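Local coordinates for protein beta-glucanase (Podospora anserina, PDB 4LE4) that probably hydrolyses beta-linked glucans as a fungal member of glycoside hydrolase family 131 and binds cellotriose in the crystal, at residues Q31-G36 with E81-T86; P48-P53 with D223-G228; R113-A118 with V209-R214; H163-E168 with F178-G183. One frame throughout, in Å; residues are numbered along the deposited sequence.

Interaction 1 (Q31-G36 with E81-T86); sequences QYYIHG and ELIPQT
Methyl CD2 of Leu82 meets the ring of Tyr32 at a slant, 3.5 Å from Tyr32 CD1, while one face of this ring carries His35 CD2 near its rim. The imidazole of His35 is flanked in turn, with Tyr32 OH over one face and Tyr33 O over the opposite one. Gln31 OE1 lies at the edge of the Tyr33 ring, in its plane, and Ile83 CD1 comes within 3.4 Å of Tyr33 OH.

The amides of Gln31 and Gln85 are turned 39° apart. Gln31 NE2 finds its acceptor close to its own amide plane and meets Gln85 OE1 at 3.0 Å from above that carbonyl plane. The chain of Gln31 is extended beyond CG (chi2 -168°), which carries the amide far enough to make this bond. Trp21 NE1 also donates to Gln85 OE1. With an alanine in place of Gln31, Gln85 OE1 would probably lose the NE2 donor and keep that of Trp21, and the Gln85 amide would be freer to turn.

Beneath the side chains, Gln31 N binds Ile83 O at 2.7 Å and Ile83 N returns to Gln31 O at 3.2 Å. Farther along, a water joins Gln31 O, Tyr33 N and Glu81 O where the strands spread, before Glu81 N regains Ile34 O at 3.0 Å. Strand 30-34 thus pairs antiparallel with strand 78-84, which continues one sheet of the beta-sandwich to strand 209-211.

Interaction 2 (P48-P53 with D223-G228); sequences PDYKNP and DFYWSG
Tyr50 lays the face of its ring against the edge of Tyr225, and its side chain can be followed outward atom by atom. CB lies in the plane of the Tyr225 ring at its edge, 3.9 Å from Tyr225 CD1. CG is beside that same atom and CE1 of Tyr225. The closest approach is that of Tyr50 CD1 to Tyr225 CE1, at 3.7 Å. Tyr50 CE1 is still 4.0 Å from Tyr225 CE1. The hydroxyl at the tip ends level with that of Tyr225 but well apart from it, and makes a weak hydrogen bond with Lys63 NZ. Overall the rings form an offset edge-to-face pair, with centroids 5.5 Å apart and planes at 63°. Tyr225 also has a cation-pi partner in Lys104. An alanine in place of Tyr50 is likely to leave a gap beside the edge of Tyr225, and that ring would be less firmly held.

Farther along the loop, backbone N of Asn52 donates to Ser227 OG at 3.0 Å, almost straight at 174°. Ser227 chi1 of 63° sets OG between its own backbone N and carbonyl carbon, turned to the loop. Here packing is tight, since Ser227 CB and Lys51 CB are only 3.4 Å apart. The loop 48-53 therefore lies on the Tyr225 and Ser227 side of strand 222-233, a strand flanked in its sheet by 61-66 and 94-102. Chemically, one aromatic pair and one backbone-to-hydroxyl bond carry the contact, while Tyr50 O is buried without a polar partner, which probably carries some energetic cost.

Interaction 3 (R113-A118 with V209-R214); sequences REHQIA and VLELPR
Arg113 NE donates to Leu212 O at 2.8 Å, a nearly straight bond (175°) lying in the guanidinium plane. One face of the same group is covered by the Glu211 carboxylate, stacked almost parallel to it with CD 3.5 Å above the plane over its centre. No N-H points at Glu211 OE2, so the long salt bridge to it acts through charge alone. The demands of both groups are met elsewhere too: Arg113 NH1 pairs with Asp219, and Glu211 OE1 with Arg78.

Along the backbone, Leu212 N binds Glu114 O at 2.8 Å, then Gln116 N and Leu210 O, and Leu210 N and Gln116 O, close the hydrogen-bonded pair of an antiparallel ladder. This ladder joins strands 115-120 and 209-211 within one sheet of the beta-sandwich characteristic of the concanavalin clan. His115 and Val209 point from it to the opposing sheet, where Phe224 covers Val209.

His115 takes Glu211 CG over one ring face, 3.9 Å from the ring centroid, as a CH-pi contact. Its NE2 is bonded to Glu222 OE1, whereas ND1 reaches Arg113 O only weakly. On the other side of the strand, Gln116 NE2 donates to Glu114 OE2 at 2.8 Å, in its own amide plane but from above the carboxylate, and Lys128 supplies a salt bridge to the same oxygen. Leu212 CD1 packs 3.5 Å from Gln116 NE2.

Interaction 4 (H163-E168 with F178-G183); sequences HNVAYE and FWHSTG
The beta hairpin of strands 163-170 and 175-182 is zipped together here, its antiparallel register pairing Asn164 with Ser181 and Ala166 with Trp179. At the first pair Asn164 N binds Ser181 O at 2.8 Å and Ser181 N returns to Asn164 O; at the second Trp179 N binds Ala166 O at 2.9 Å and Ala166 N takes Trp179 O.

Side chains reinforce the ladder on both faces. Trp179 turns its indole so that NE1 donates, in the ring plane, to Glu168 OE1 at 2.8 Å and 170°. The carboxylate oxygen is met from above its own plane, 46° out of it. Glu168 reaches the indole with CG anti to its backbone N (chi1 170°) and the rest of its chain extended. Arg189 gives this oxygen a salt bridge as well. At the root of the tryptophan side chain, Ala166 CB touches Trp179 CB at 3.9 Å.

On the other face Val165 CG1 packs obliquely on the ring of Phe178, 3.7 Å from CE1. Thr182 CG2 lies over one face of the His163 imidazole, 3.5 Å from ND1. Phe178 stacks on Trp145 and also meets Trp153, both from the opposing sheet, which places this face in the interior of the sandwich. Within its own sheet the hairpin is bordered by strand 94-102 on the side of 163-170 and by strand 188-195 on the side of 175-182.

How the interactions relate
From the N terminus, 31-36 comes first and 48-53 next, before 81-86 returns to complete interaction 1. Interactions 1 and 2 therefore cross. The chain then passes 113-118 and makes the tight hairpin of interaction 4, after which 209-214 closes interaction 3 and 223-228 closes interaction 2. Interaction 4 thus falls within the span of interaction 3, and both within that of interaction 2. Interactions 1 and 3 share one sheet through neighbouring strands 78-84 and 209-211; interaction 4 lies in the other, against which interaction 2 sets the loop 48-53 through strand 222-233. Trp226 on Ile117 and Tyr167 OH near Ala118 O join the sheets, while Asn52 ND2 probably bonds Gly183 O between interactions 2 and 4.

Interaction 1 (Q31-G36 with E81-T86)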
# COMPACT_ATOMS: atom_id res chain seq x y z
N GLN A 31 -2.84 10.16 8.43
CA GLN A 31 -4.09 10.87 8.37
C GLN A 31 -5.14 9.75 8.18
O GLN A 31 -5.00 8.87 7.30
CB GLN A 31 -4.15 11.81 7.16
CG GLN A 31 -2.93 12.68 6.99
CD GLN A 31 -3.16 13.77 5.96
OE1 GLN A 31 -3.87 13.56 4.97
NE2 GLN A 31 -2.56 14.95 6.18
N TYR A 32 -6.19 9.80 8.98
CA TYR A 32 -7.24 8.79 8.89
C TYR A 32 -8.59 9.46 8.63
O TYR A 32 -9.20 10.03 9.54
CB TYR A 32 -7.24 7.97 10.19
CG TYR A 32 -8.29 6.88 10.17
CD1 TYR A 32 -8.25 5.88 9.20
CD2 TYR A 32 -9.34 6.89 11.07
CE1 TYR A 32 -9.26 4.90 9.12
CE2 TYR A 32 -10.35 5.90 11.01
CZ TYR A 32 -10.30 4.93 10.03
OH TYR A 32 -11.30 3.99 9.93
N TYR A 33 -9.02 9.46 7.36
CA TYR A 33 -10.31 10.04 7.02
C TYR A 33 -10.99 9.39 5.83
O TYR A 33 -12.20 9.51 5.70
CB TYR A 33 -10.20 11.56 6.82
CG TYR A 33 -9.38 11.99 5.62
CD1 TYR A 33 -8.00 12.18 5.74
CD2 TYR A 33 -9.97 12.24 4.39
CE1 TYR A 33 -7.24 12.62 4.68
CE2 TYR A 33 -9.22 12.68 3.31
CZ TYR A 33 -7.85 12.87 3.45
OH TYR A 33 -7.08 13.27 2.38
N ILE A 34 -10.23 8.67 4.99
CA ILE A 34 -10.81 7.99 3.82
C ILE A 34 -11.24 6.59 4.26
O ILE A 34 -10.48 5.62 4.17
CB ILE A 34 -9.79 7.93 2.66
CG1 ILE A 34 -9.36 9.37 2.33
CG2 ILE A 34 -10.41 7.23 1.40
CD1 ILE A 34 -8.33 9.49 1.22
N HIS A 35 -12.46 6.53 4.76
CA HIS A 35 -13.02 5.28 5.26
C HIS A 35 -14.54 5.45 5.28
O HIS A 35 -15.04 6.57 5.13
CB HIS A 35 -12.50 4.98 6.68
CG HIS A 35 -12.75 6.08 7.68
ND1 HIS A 35 -14.00 6.33 8.21
CD2 HIS A 35 -11.92 7.00 8.23
CE1 HIS A 35 -13.92 7.35 9.05
NE2 HIS A 35 -12.67 7.77 9.08
N GLY A 36 -15.23 4.35 5.51
CA GLY A 36 -16.68 4.38 5.55
C GLY A 36 -17.25 4.86 6.87
O GLY A 36 -16.55 5.40 7.72
N GLU A 81 -8.23 3.76 3.32
CA GLU A 81 -6.88 4.26 3.03
C GLU A 81 -6.34 5.15 4.14
O GLU A 81 -7.10 5.85 4.78
CB GLU A 81 -6.93 5.07 1.70
CG GLU A 81 -7.37 4.24 0.50
CD GLU A 81 -8.07 5.07 -0.58
OE1 GLU A 81 -7.74 6.29 -0.72
OE2 GLU A 81 -8.95 4.52 -1.28
N LEU A 82 -5.02 5.09 4.33
CA LEU A 82 -4.29 5.89 5.30
C LEU A 82 -3.32 6.72 4.45
O LEU A 82 -2.81 6.23 3.45
CB LEU A 82 -3.44 4.99 6.24
CG LEU A 82 -4.22 3.87 6.93
CD1 LEU A 82 -3.30 3.02 7.76
CD2 LEU A 82 -5.30 4.51 7.78
N ILE A 83 -3.10 7.96 4.84
CA ILE A 83 -2.17 8.83 4.12
C ILE A 83 -1.09 9.28 5.12
O ILE A 83 -1.39 9.60 6.26
CB ILE A 83 -2.93 10.07 3.55
CG1 ILE A 83 -3.90 9.61 2.45
CG2 ILE A 83 -1.96 11.07 2.85
CD1 ILE A 83 -4.84 10.69 2.02
N PRO A 84 0.19 9.28 4.69
CA PRO A 84 1.26 9.70 5.58
C PRO A 84 1.02 11.13 6.10
O PRO A 84 0.63 12.02 5.33
CB PRO A 84 2.52 9.65 4.70
CG PRO A 84 2.17 8.58 3.69
CD PRO A 84 0.72 8.91 3.37
N GLN A 85 1.22 11.31 7.41
CA GLN A 85 1.09 12.63 8.06
C GLN A 85 2.56 12.96 8.32
O GLN A 85 3.17 12.34 9.19
CB GLN A 85 0.36 12.55 9.40
CG GLN A 85 0.36 13.88 10.16
CD GLN A 85 -0.25 14.98 9.33
OE1 GLN A 85 -1.44 14.93 8.99
NE2 GLN A 85 0.56 15.99 8.97
N THR A 86 3.10 13.89 7.55
CA THR A 86 4.52 14.26 7.65
C THR A 86 4.83 15.65 7.06
O THR A 86 4.08 16.20 6.25
CB THR A 86 5.38 13.20 6.87
OG1 THR A 86 6.77 13.54 6.92
CG2 THR A 86 4.96 13.14 5.41
O HOH W 1 -7.26 8.38 5.45

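Interaction 2 (P48-P53 with D223-G228)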
# COMPACT_ATOMS: atom_id res chain seq x y z
N PRO A 48 0.75 -8.74 15.47
CA PRO A 48 2.04 -9.28 15.06
C PRO A 48 1.77 -10.38 14.04
O PRO A 48 2.64 -10.74 13.27
CB PRO A 48 2.61 -9.85 16.36
CG PRO A 48 1.97 -9.01 17.42
CD PRO A 48 0.54 -8.94 16.92
N ASP A 49 0.54 -10.91 14.03
CA ASP A 49 0.22 -11.98 13.12
C ASP A 49 -0.08 -11.47 11.73
O ASP A 49 -0.23 -12.25 10.81
CB ASP A 49 -0.99 -12.78 13.60
CG ASP A 49 -0.83 -13.33 15.03
OD1 ASP A 49 0.32 -13.52 15.48
OD2 ASP A 49 -1.86 -13.58 15.70
N TYR A 50 -0.16 -10.16 11.58
CA TYR A 50 -0.53 -9.58 10.29
C TYR A 50 0.62 -8.99 9.50
O TYR A 50 0.37 -8.29 8.52
CB TYR A 50 -1.57 -8.47 10.52
CG TYR A 50 -2.85 -8.89 11.20
CD1 TYR A 50 -3.28 -10.21 11.17
CD2 TYR A 50 -3.66 -7.94 11.81
CE1 TYR A 50 -4.51 -10.58 11.73
CE2 TYR A 50 -4.89 -8.29 12.36
CZ TYR A 50 -5.31 -9.61 12.32
OH TYR A 50 -6.54 -9.96 12.86
N LYS A 51 1.85 -9.23 9.92
CA LYS A 51 3.02 -8.69 9.19
C LYS A 51 3.86 -9.77 8.54
O LYS A 51 3.65 -10.97 8.78
CB LYS A 51 3.97 -7.97 10.16
CG LYS A 51 4.64 -8.92 11.13
CD LYS A 51 5.79 -8.27 11.88
CE LYS A 51 6.67 -9.33 12.57
NZ LYS A 51 7.85 -8.71 13.15
N ASN A 52 4.79 -9.35 7.69
CA ASN A 52 5.72 -10.29 7.10
C ASN A 52 6.59 -10.77 8.29
O ASN A 52 7.28 -9.97 8.91
CB ASN A 52 6.61 -9.55 6.12
CG ASN A 52 7.58 -10.46 5.41
OD1 ASN A 52 7.99 -11.50 5.95
ND2 ASN A 52 7.98 -10.07 4.19
N PRO A 53 6.61 -12.08 8.58
CA PRO A 53 7.42 -12.54 9.72
C PRO A 53 8.90 -12.22 9.65
O PRO A 53 9.57 -12.14 10.68
CB PRO A 53 7.17 -14.05 9.75
CG PRO A 53 5.84 -14.22 9.05
CD PRO A 53 5.97 -13.22 7.90
N ASP A 223 -9.92 -8.72 2.95
CA ASP A 223 -8.84 -8.38 3.88
C ASP A 223 -7.49 -8.29 3.16
O ASP A 223 -7.13 -9.17 2.38
CB ASP A 223 -8.71 -9.44 4.98
CG ASP A 223 -9.93 -9.49 5.93
OD1 ASP A 223 -10.56 -8.43 6.19
OD2 ASP A 223 -10.24 -10.59 6.46
N PHE A 224 -6.72 -7.25 3.49
CA PHE A 224 -5.38 -7.04 2.92
C PHE A 224 -4.44 -6.83 4.10
O PHE A 224 -4.75 -6.07 5.00
CB PHE A 224 -5.39 -5.79 2.03
CG PHE A 224 -6.44 -5.84 0.94
CD1 PHE A 224 -7.77 -5.57 1.22
CD2 PHE A 224 -6.08 -6.16 -0.37
CE1 PHE A 224 -8.75 -5.63 0.21
CE2 PHE A 224 -7.04 -6.22 -1.39
CZ PHE A 224 -8.37 -5.95 -1.11
N TYR A 225 -3.29 -7.48 4.08
CA TYR A 225 -2.33 -7.42 5.18
C TYR A 225 -1.14 -6.59 4.77
O TYR A 225 -0.63 -6.75 3.68
CB TYR A 225 -1.90 -8.84 5.54
CG TYR A 225 -3.11 -9.62 5.99
CD1 TYR A 225 -3.45 -9.67 7.34
CD2 TYR A 225 -3.95 -10.24 5.06
CE1 TYR A 225 -4.63 -10.32 7.76
CE2 TYR A 225 -5.12 -10.89 5.46
CZ TYR A 225 -5.46 -10.93 6.83
OH TYR A 225 -6.59 -11.59 7.27
N TRP A 226 -0.73 -5.69 5.66
CA TRP A 226 0.36 -4.76 5.34
C TRP A 226 1.38 -4.66 6.45
O TRP A 226 1.00 -4.72 7.63
CB TRP A 226 -0.21 -3.34 5.21
CG TRP A 226 -1.22 -3.13 4.15
CD1 TRP A 226 -2.52 -3.61 4.12
CD2 TRP A 226 -1.04 -2.38 2.96
NE1 TRP A 226 -3.14 -3.20 2.97
CE2 TRP A 226 -2.26 -2.44 2.24
CE3 TRP A 226 0.04 -1.66 2.42
CZ2 TRP A 226 -2.43 -1.80 1.00
CZ3 TRP A 226 -0.14 -1.03 1.18
CH2 TRP A 226 -1.36 -1.11 0.49
N SER A 227 2.65 -4.45 6.10
CA SER A 227 3.68 -4.20 7.11
C SER A 227 4.85 -3.50 6.43
O SER A 227 4.85 -3.36 5.21
CB SER A 227 4.15 -5.49 7.81
OG SER A 227 4.76 -6.41 6.94
N GLY A 228 5.80 -3.01 7.22
CA GLY A 228 6.96 -2.39 6.63
C GLY A 228 6.71 -1.19 5.73
O GLY A 228 7.43 -1.00 4.77

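Interaction 3 (R113-A118 with V209-R214)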
# COMPACT_ATOMS: atom_id res chain seq x y z
N ARG A 113 -13.14 -7.79 -9.69
CA ARG A 113 -13.19 -6.34 -9.56
C ARG A 113 -11.81 -5.73 -9.51
O ARG A 113 -10.91 -6.29 -8.92
CB ARG A 113 -13.94 -5.94 -8.30
CG ARG A 113 -15.43 -6.27 -8.43
CD ARG A 113 -16.14 -6.15 -7.10
NE ARG A 113 -16.30 -4.77 -6.67
CZ ARG A 113 -16.98 -4.45 -5.57
NH1 ARG A 113 -17.53 -5.42 -4.85
NH2 ARG A 113 -17.09 -3.19 -5.18
N GLU A 114 -11.68 -4.55 -10.11
CA GLU A 114 -10.38 -3.89 -10.11
C GLU A 114 -10.06 -3.28 -8.73
O GLU A 114 -10.92 -2.66 -8.11
CB GLU A 114 -10.35 -2.80 -11.18
CG GLU A 114 -9.11 -1.90 -11.13
CD GLU A 114 -9.06 -0.87 -12.28
OE1 GLU A 114 -9.85 -0.99 -13.26
OE2 GLU A 114 -8.23 0.05 -12.22
N HIS A 115 -8.82 -3.47 -8.28
CA HIS A 115 -8.38 -2.89 -7.01
C HIS A 115 -7.18 -2.04 -7.37
O HIS A 115 -6.39 -2.43 -8.23
CB HIS A 115 -7.90 -3.96 -6.02
CG HIS A 115 -8.99 -4.87 -5.55
ND1 HIS A 115 -9.60 -5.79 -6.38
CD2 HIS A 115 -9.57 -5.02 -4.34
CE1 HIS A 115 -10.51 -6.47 -5.69
NE2 HIS A 115 -10.50 -6.02 -4.45
N GLN A 116 -7.09 -0.89 -6.72
CA GLN A 116 -5.97 0.05 -6.89
C GLN A 116 -5.39 0.08 -5.47
O GLN A 116 -6.09 0.37 -4.52
CB GLN A 116 -6.50 1.41 -7.35
CG GLN A 116 -6.95 1.29 -8.84
CD GLN A 116 -7.87 2.41 -9.29
OE1 GLN A 116 -8.00 3.43 -8.62
NE2 GLN A 116 -8.50 2.22 -10.45
N ILE A 117 -4.09 -0.19 -5.37
CA ILE A 117 -3.41 -0.37 -4.09
C ILE A 117 -2.16 0.48 -3.93
O ILE A 117 -1.34 0.54 -4.85
CB ILE A 117 -3.01 -1.86 -4.00
CG1 ILE A 117 -4.27 -2.74 -4.21
CG2 ILE A 117 -2.34 -2.16 -2.66
CD1 ILE A 117 -3.99 -4.20 -4.59
N ALA A 118 -1.97 1.09 -2.76
CA ALA A 118 -0.74 1.89 -2.53
C ALA A 118 -0.52 2.90 -3.68
O ALA A 118 0.59 3.05 -4.23
CB ALA A 118 0.44 0.96 -2.43
N VAL A 209 -6.41 0.42 0.07
CA VAL A 209 -7.05 -0.15 -1.10
C VAL A 209 -8.33 0.52 -1.53
O VAL A 209 -9.17 0.90 -0.72
CB VAL A 209 -7.42 -1.66 -0.83
CG1 VAL A 209 -7.90 -2.33 -2.17
CG2 VAL A 209 -6.26 -2.42 -0.22
N LEU A 210 -8.49 0.61 -2.85
CA LEU A 210 -9.68 1.17 -3.47
C LEU A 210 -10.16 0.04 -4.39
O LEU A 210 -9.37 -0.57 -5.09
CB LEU A 210 -9.31 2.42 -4.28
CG LEU A 210 -10.39 3.23 -5.01
CD1 LEU A 210 -9.88 4.61 -5.36
CD2 LEU A 210 -10.76 2.49 -6.27
N GLU A 211 -11.46 -0.28 -4.35
CA GLU A 211 -11.98 -1.34 -5.22
C GLU A 211 -13.14 -0.79 -6.06
O GLU A 211 -14.09 -0.23 -5.52
CB GLU A 211 -12.51 -2.53 -4.39
CG GLU A 211 -13.15 -3.68 -5.21
CD GLU A 211 -13.66 -4.83 -4.33
OE1 GLU A 211 -14.25 -4.56 -3.27
OE2 GLU A 211 -13.47 -6.00 -4.69
N LEU A 212 -13.06 -0.94 -7.37
CA LEU A 212 -14.13 -0.44 -8.23
C LEU A 212 -15.30 -1.42 -8.27
O LEU A 212 -15.12 -2.61 -8.08
CB LEU A 212 -13.64 -0.26 -9.67
CG LEU A 212 -12.53 0.74 -9.98
CD1 LEU A 212 -11.24 0.31 -9.32
CD2 LEU A 212 -12.32 0.79 -11.50
N PRO A 213 -16.52 -0.92 -8.49
CA PRO A 213 -17.66 -1.83 -8.56
C PRO A 213 -17.63 -2.48 -9.95
O PRO A 213 -16.92 -2.01 -10.84
CB PRO A 213 -18.86 -0.90 -8.42
CG PRO A 213 -18.40 0.32 -9.18
CD PRO A 213 -16.95 0.48 -8.68
N ARG A 214 -18.34 -3.58 -10.11
CA ARG A 214 -18.47 -4.23 -11.41
C ARG A 214 -19.85 -4.86 -11.39
O ARG A 214 -20.24 -5.55 -10.45
CB ARG A 214 -17.45 -5.33 -11.67
CG ARG A 214 -17.68 -5.99 -13.07
CD ARG A 214 -16.65 -7.08 -13.45
NE ARG A 214 -15.31 -6.52 -13.69
CZ ARG A 214 -14.95 -5.92 -14.81
NH1 ARG A 214 -15.82 -5.79 -15.82
NH2 ARG A 214 -13.72 -5.40 -14.92
O HOH W 2 -13.94 -3.46 -11.58

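Interaction 4 (H163-E168 with F178-G183)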
# COMPACT_ATOMS: atom_id res chain seq x y z
N HIS A 163 4.58 -9.81 -0.38
CA HIS A 163 5.22 -9.09 -1.46
C HIS A 163 5.78 -7.81 -0.89
O HIS A 163 5.04 -6.96 -0.42
CB HIS A 163 4.21 -8.74 -2.56
CG HIS A 163 3.81 -9.92 -3.38
ND1 HIS A 163 4.46 -10.27 -4.54
CD2 HIS A 163 2.86 -10.86 -3.17
CE1 HIS A 163 3.93 -11.39 -5.01
NE2 HIS A 163 2.96 -11.77 -4.20
N ASN A 164 7.10 -7.68 -0.96
CA ASN A 164 7.77 -6.48 -0.44
C ASN A 164 8.09 -5.62 -1.66
O ASN A 164 8.67 -6.09 -2.61
CB ASN A 164 9.06 -6.92 0.26
CG ASN A 164 8.85 -8.13 1.18
OD1 ASN A 164 9.39 -9.24 0.95
ND2 ASN A 164 8.04 -7.94 2.18
N VAL A 165 7.74 -4.34 -1.59
CA VAL A 165 7.91 -3.43 -2.72
C VAL A 165 8.58 -2.11 -2.30
O VAL A 165 8.48 -1.69 -1.14
CB VAL A 165 6.51 -3.00 -3.26
CG1 VAL A 165 6.64 -1.90 -4.35
CG2 VAL A 165 5.75 -4.22 -3.79
N ALA A 166 9.34 -1.53 -3.22
CA ALA A 166 9.83 -0.19 -3.01
C ALA A 166 9.67 0.52 -4.35
O ALA A 166 10.16 0.03 -5.37
CB ALA A 166 11.29 -0.15 -2.56
N TYR A 167 8.92 1.63 -4.37
CA TYR A 167 8.81 2.43 -5.60
C TYR A 167 10.05 3.34 -5.53
O TYR A 167 10.22 4.02 -4.53
CB TYR A 167 7.63 3.38 -5.58
CG TYR A 167 6.27 2.76 -5.48
CD1 TYR A 167 5.98 1.56 -6.10
CD2 TYR A 167 5.24 3.44 -4.81
CE1 TYR A 167 4.68 1.03 -6.07
CE2 TYR A 167 3.93 2.93 -4.77
CZ TYR A 167 3.66 1.72 -5.41
OH TYR A 167 2.37 1.20 -5.39
N GLU A 168 10.89 3.34 -6.55
CA GLU A 168 12.07 4.22 -6.61
C GLU A 168 11.57 5.41 -7.41
O GLU A 168 11.44 5.35 -8.64
CB GLU A 168 13.21 3.51 -7.36
CG GLU A 168 14.39 4.46 -7.66
CD GLU A 168 15.61 3.79 -8.26
OE1 GLU A 168 15.54 2.62 -8.67
OE2 GLU A 168 16.67 4.47 -8.32
N PHE A 178 10.89 0.06 -10.03
CA PHE A 178 10.21 -0.90 -9.18
C PHE A 178 11.15 -1.93 -8.58
O PHE A 178 11.83 -2.66 -9.30
CB PHE A 178 9.14 -1.59 -10.04
CG PHE A 178 8.32 -2.64 -9.31
CD1 PHE A 178 7.38 -2.26 -8.36
CD2 PHE A 178 8.46 -3.97 -9.64
CE1 PHE A 178 6.56 -3.22 -7.77
CE2 PHE A 178 7.66 -4.94 -9.07
CZ PHE A 178 6.71 -4.56 -8.13
N TRP A 179 11.19 -1.97 -7.25
CA TRP A 179 12.01 -2.94 -6.50
C TRP A 179 11.01 -3.90 -5.85
O TRP A 179 9.93 -3.48 -5.42
CB TRP A 179 12.84 -2.23 -5.45
CG TRP A 179 13.89 -1.37 -6.05
CD1 TRP A 179 13.72 -0.17 -6.68
CD2 TRP A 179 15.30 -1.64 -6.06
NE1 TRP A 179 14.95 0.33 -7.08
CE2 TRP A 179 15.93 -0.56 -6.72
CE3 TRP A 179 16.09 -2.70 -5.57
CZ2 TRP A 179 17.33 -0.49 -6.91
CZ3 TRP A 179 17.48 -2.64 -5.75
CH2 TRP A 179 18.08 -1.54 -6.42
N HIS A 180 11.36 -5.18 -5.78
CA HIS A 180 10.42 -6.16 -5.26
C HIS A 180 11.09 -7.42 -4.79
O HIS A 180 12.16 -7.75 -5.25
CB HIS A 180 9.46 -6.52 -6.42
CG HIS A 180 8.59 -7.74 -6.19
ND1 HIS A 180 7.36 -7.69 -5.58
CD2 HIS A 180 8.79 -9.04 -6.50
CE1 HIS A 180 6.84 -8.90 -5.52
NE2 HIS A 180 7.69 -9.74 -6.07
N SER A 181 10.43 -8.12 -3.87
CA SER A 181 10.88 -9.44 -3.45
C SER A 181 9.68 -10.08 -2.78
O SER A 181 8.70 -9.42 -2.47
CB SER A 181 12.03 -9.38 -2.44
OG SER A 181 11.54 -8.96 -1.19
N THR A 182 9.74 -11.39 -2.59
CA THR A 182 8.67 -12.04 -1.84
C THR A 182 9.34 -12.67 -0.63
O THR A 182 10.52 -13.01 -0.68
CB THR A 182 7.92 -13.12 -2.63
OG1 THR A 182 8.85 -14.07 -3.20
CG2 THR A 182 7.08 -12.47 -3.73
N GLY A 183 8.58 -12.80 0.45
CA GLY A 183 9.08 -13.42 1.67
C GLY A 183 10.22 -12.72 2.37
O GLY A 183 10.13 -11.55 2.70